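Local coordinates for protein mycobacterium tuberculosis paralogous family 11 (Mycobacterium smegmatis, PDB 4Y9I) that probably uses the reduced deazaflavin coenzyme F420 to reduce quinones to quinols, at residues P26-E31 with E92-Y97. Residues are numbered along the deposited sequence; the frame is centred on the assembly and turned at random. Where two conformers were deposited one is given.
Sequences PLMRVE and EAYPPY
A Met-aromatic contact joins the antiparallel beta barrel to the turn between helix 80-93 and helix 96-102: M28, on the broken strand 22-32, packs against Y94 and Y97, where the first helix ends and the second follows. The closed six-stranded antiparallel barrel is consistent with the split beta-barrel fold of the FMN-binding clan, with the end of helix 80-93 and the following turn packed against strand 22-32. The M28 side chain is bent at both chi2 (-61°) and chi3 (-65°), which brings its sulfur and methyl up to the Y94 ring obliquely and sets the chain nearly at right angles to that tyrosine. SD of M28 lies 4.8 Å from the centroid of the Y94 ring, and the methyl CE of M28 comes to 3.9 Å from CD1 of Y94. Nearer the backbone, CB and CG of M28 both lie 3.5 Å from OH of Y97, so one methionine touches both aromatic residues. The tyrosines are held together within the turn, where the backbone N of Y97 donates to O of Y94 over 2.9 Å and CD2 of Y94 sits over one face of the Y97 ring. CD of P96 packs over the centre of the Y94 ring, on the face opposite M28. Past the methionine, A93 at the helix end rests its CB 3.6 Å from O of R29 and 4.3 Å from CG2 of V30, whose side chain also meets W86 and L89 of helix 80-93. No direct hydrogen bond crosses between the segments; a water instead links them, donating to O of M28 at 3.1 Å and lying 3.2 Å from OH of Y97.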
ATOM      1  N   PRO A  26       3.645  -7.503   1.363  1.00  6.21           N
ATOM      2  CA  PRO A  26       2.390  -7.964   0.698  1.00  6.99           C
ATOM      3  C   PRO A  26       1.224  -7.204   1.295  1.00  5.16           C
ATOM      4  O   PRO A  26       1.051  -7.109   2.530  1.00  7.31           O
ATOM      5  CB  PRO A  26       2.306  -9.450   1.000  1.00  6.94           C
ATOM      6  CG  PRO A  26       3.528  -9.747   1.831  1.00  9.95           C
ATOM      7  CD  PRO A  26       4.098  -8.481   2.365  1.00  6.89           C
ATOM      8  N   LEU A  27       0.355  -6.717   0.398  1.00  4.09           N
ATOM      9  CA  LEU A  27      -0.822  -6.002   0.807  1.00  4.99           C
ATOM     10  C   LEU A  27      -2.048  -6.448  -0.066  1.00  6.28           C
ATOM     11  O   LEU A  27      -1.844  -6.844  -1.225  1.00  6.75           O
ATOM     12  CB  LEU A  27      -0.672  -4.483   0.712  1.00  6.85           C
ATOM     13  CG  LEU A  27       0.454  -3.832   1.511  1.00  6.44           C
ATOM     14  CD1 LEU A  27       0.522  -2.370   1.210  1.00  5.55           C
ATOM     15  CD2 LEU A  27       0.243  -3.961   3.000  1.00  6.88           C
ATOM     16  N   MET A  28      -3.270  -6.167   0.440  1.00  4.28           N
ATOM     17  CA  MET A  28      -4.426  -6.392  -0.416  1.00  4.74           C
ATOM     18  C   MET A  28      -4.288  -5.603  -1.754  1.00  5.49           C
ATOM     19  O   MET A  28      -3.889  -4.402  -1.752  1.00  6.44           O
ATOM     20  CB  MET A  28      -5.725  -5.970   0.271  1.00  5.47           C
ATOM     21  CG  MET A  28      -5.946  -6.728   1.603  1.00  6.47           C
ATOM     22  SD  MET A  28      -6.081  -8.536   1.325  1.00  7.55           S
ATOM     23  CE  MET A  28      -7.620  -8.685   0.333  1.00  7.83           C
ATOM     24  N   ARG A  29      -4.650  -6.269  -2.822  1.00  5.15           N
ATOM     25  CA  ARG A  29      -4.698  -5.658  -4.161  1.00  4.38           C
ATOM     26  C   ARG A  29      -5.865  -4.655  -4.251  1.00  5.42           C
ATOM     27  O   ARG A  29      -7.056  -5.022  -4.099  1.00  7.90           O
ATOM     28  CB  ARG A  29      -4.881  -6.714  -5.220  1.00  7.17           C
ATOM     29  CG  ARG A  29      -4.848  -6.197  -6.651  1.00  6.95           C
ATOM     30  CD  ARG A  29      -4.901  -7.357  -7.623  1.00  9.82           C
ATOM     31  NE  ARG A  29      -4.804  -6.944  -9.010  1.00  8.98           N
ATOM     32  CZ  ARG A  29      -5.804  -6.416  -9.711  1.00 12.75           C
ATOM     33  NH1 ARG A  29      -6.982  -6.241  -9.178  1.00 19.65           N
ATOM     34  NH2 ARG A  29      -5.626  -6.069 -10.975  1.00 16.22           N
ATOM     35  N   VAL A  30      -5.481  -3.416  -4.502  1.00  6.67           N
ATOM     36  CA  VAL A  30      -6.425  -2.303  -4.737  1.00  6.45           C
ATOM     37  C   VAL A  30      -5.880  -1.611  -5.983  1.00  8.29           C
ATOM     38  O   VAL A  30      -4.839  -0.957  -5.944  1.00  6.52           O
ATOM     39  CB  VAL A  30      -6.462  -1.355  -3.560  1.00  5.21           C
ATOM     40  CG1 VAL A  30      -7.448  -0.251  -3.835  1.00  7.53           C
ATOM     41  CG2 VAL A  30      -6.809  -2.125  -2.276  1.00  8.04           C
ATOM     42  N   GLU A  31      -6.534  -1.821  -7.128  1.00  8.68           N
ATOM     43  CA  GLU A  31      -5.976  -1.474  -8.439  1.00  6.89           C
ATOM     44  C   GLU A  31      -6.980  -0.730  -9.247  1.00  9.76           C
ATOM     45  O   GLU A  31      -8.159  -1.021  -9.179  1.00  9.12           O
ATOM     46  CB  GLU A  31      -5.437  -2.726  -9.182  1.00  8.60           C
ATOM     47  CG  GLU A  31      -4.753  -2.422 -10.514  1.00  7.51           C
ATOM     48  CD  GLU A  31      -5.664  -2.292 -11.718  1.00 11.03           C
ATOM     49  OE1 GLU A  31      -6.877  -2.594 -11.639  1.00 11.84           O
ATOM     50  OE2 GLU A  31      -5.096  -1.872 -12.731  1.00 11.31           O
ATOM     51  N   GLU A  92     -14.093  -1.731  -1.036  0.52  9.17           N
ATOM     52  CA  GLU A  92     -14.761  -2.724  -1.894  0.52  9.24           C
ATOM     53  C   GLU A  92     -13.907  -3.999  -1.948  0.52 10.72           C
ATOM     54  O   GLU A  92     -14.439  -5.107  -1.842  0.52 12.07           O
ATOM     55  CB  GLU A  92     -15.008  -2.171  -3.295  0.52 10.74           C
ATOM     56  CG  GLU A  92     -15.787  -3.126  -4.219  0.52 13.24           C
ATOM     57  CD  GLU A  92     -17.256  -3.259  -3.900  0.52 17.32           C
ATOM     58  OE1 GLU A  92     -17.847  -2.283  -3.384  0.52 26.88           O
ATOM     59  OE2 GLU A  92     -17.837  -4.345  -4.208  0.52 24.02           O
ATOM     60  N   ALA A  93     -12.598  -3.827  -2.070  1.00  7.98           N
ATOM     61  CA  ALA A  93     -11.669  -4.986  -2.117  1.00  7.55           C
ATOM     62  C   ALA A  93     -11.589  -5.775  -0.825  1.00  9.03           C
ATOM     63  O   ALA A  93     -11.411  -7.023  -0.855  1.00 10.11           O
ATOM     64  CB  ALA A  93     -10.306  -4.557  -2.588  1.00  9.56           C
ATOM     65  N   TYR A  94     -11.639  -5.077   0.310  1.00  6.86           N
ATOM     66  CA  TYR A  94     -11.394  -5.680   1.591  1.00  7.04           C
ATOM     67  C   TYR A  94     -12.271  -4.896   2.624  1.00  7.97           C
ATOM     68  O   TYR A  94     -11.794  -3.968   3.292  1.00  7.63           O
ATOM     69  CB  TYR A  94      -9.893  -5.758   1.947  1.00  7.84           C
ATOM     70  CG  TYR A  94      -9.699  -6.534   3.221  1.00  8.88           C
ATOM     71  CD1 TYR A  94     -10.007  -7.881   3.271  1.00  7.73           C
ATOM     72  CD2 TYR A  94      -9.261  -5.941   4.392  1.00  8.66           C
ATOM     73  CE1 TYR A  94      -9.923  -8.609   4.462  1.00  7.57           C
ATOM     74  CE2 TYR A  94      -9.158  -6.661   5.577  1.00  8.95           C
ATOM     75  CZ  TYR A  94      -9.526  -8.004   5.606  1.00  8.35           C
ATOM     76  OH  TYR A  94      -9.456  -8.659   6.774  1.00  8.19           O
ATOM     77  N   PRO A  95     -13.542  -5.289   2.724  1.00  7.82           N
ATOM     78  CA  PRO A  95     -14.438  -4.519   3.611  1.00  7.72           C
ATOM     79  C   PRO A  95     -13.960  -4.258   5.022  1.00  7.63           C
ATOM     80  O   PRO A  95     -14.284  -3.179   5.558  1.00  8.00           O
ATOM     81  CB  PRO A  95     -15.734  -5.394   3.603  1.00  9.26           C
ATOM     82  CG  PRO A  95     -15.741  -5.948   2.202  1.00  7.86           C
ATOM     83  CD  PRO A  95     -14.304  -6.194   1.845  1.00  8.75           C
ATOM     84  N   PRO A  96     -13.234  -5.189   5.688  1.00  7.00           N
ATOM     85  CA  PRO A  96     -12.812  -4.850   7.022  1.00  7.11           C
ATOM     86  C   PRO A  96     -11.890  -3.622   7.159  1.00  8.02           C
ATOM     87  O   PRO A  96     -11.755  -3.112   8.251  1.00  9.70           O
ATOM     88  CB  PRO A  96     -12.123  -6.134   7.505  1.00  8.71           C
ATOM     89  CG  PRO A  96     -12.764  -7.218   6.674  1.00  6.65           C
ATOM     90  CD  PRO A  96     -12.892  -6.590   5.320  1.00  8.49           C
ATOM     91  N   TYR A  97     -11.343  -3.116   6.059  1.00  8.48           N
ATOM     92  CA  TYR A  97     -10.647  -1.832   6.119  1.00  6.48           C
ATOM     93  C   TYR A  97     -11.529  -0.754   6.768  1.00  9.26           C
ATOM     94  O   TYR A  97     -11.056   0.036   7.553  1.00  7.16           O
ATOM     95  CB  TYR A  97     -10.205  -1.355   4.752  1.00  6.11           C
ATOM     96  CG  TYR A  97      -8.938  -1.967   4.194  1.00  5.16           C
ATOM     97  CD1 TYR A  97      -7.805  -2.133   5.013  1.00  5.84           C
ATOM     98  CD2 TYR A  97      -8.848  -2.273   2.843  1.00  5.81           C
ATOM     99  CE1 TYR A  97      -6.626  -2.614   4.480  1.00  6.95           C
ATOM    100  CE2 TYR A  97      -7.650  -2.752   2.302  1.00  7.07           C
ATOM    101  CZ  TYR A  97      -6.548  -2.922   3.120  1.00  7.25           C
ATOM    102  OH  TYR A  97      -5.334  -3.368   2.559  1.00  5.50           O
TER
HETATM  103  O   HOH W   1      -3.422  -2.098   0.306  1.00  9.45           O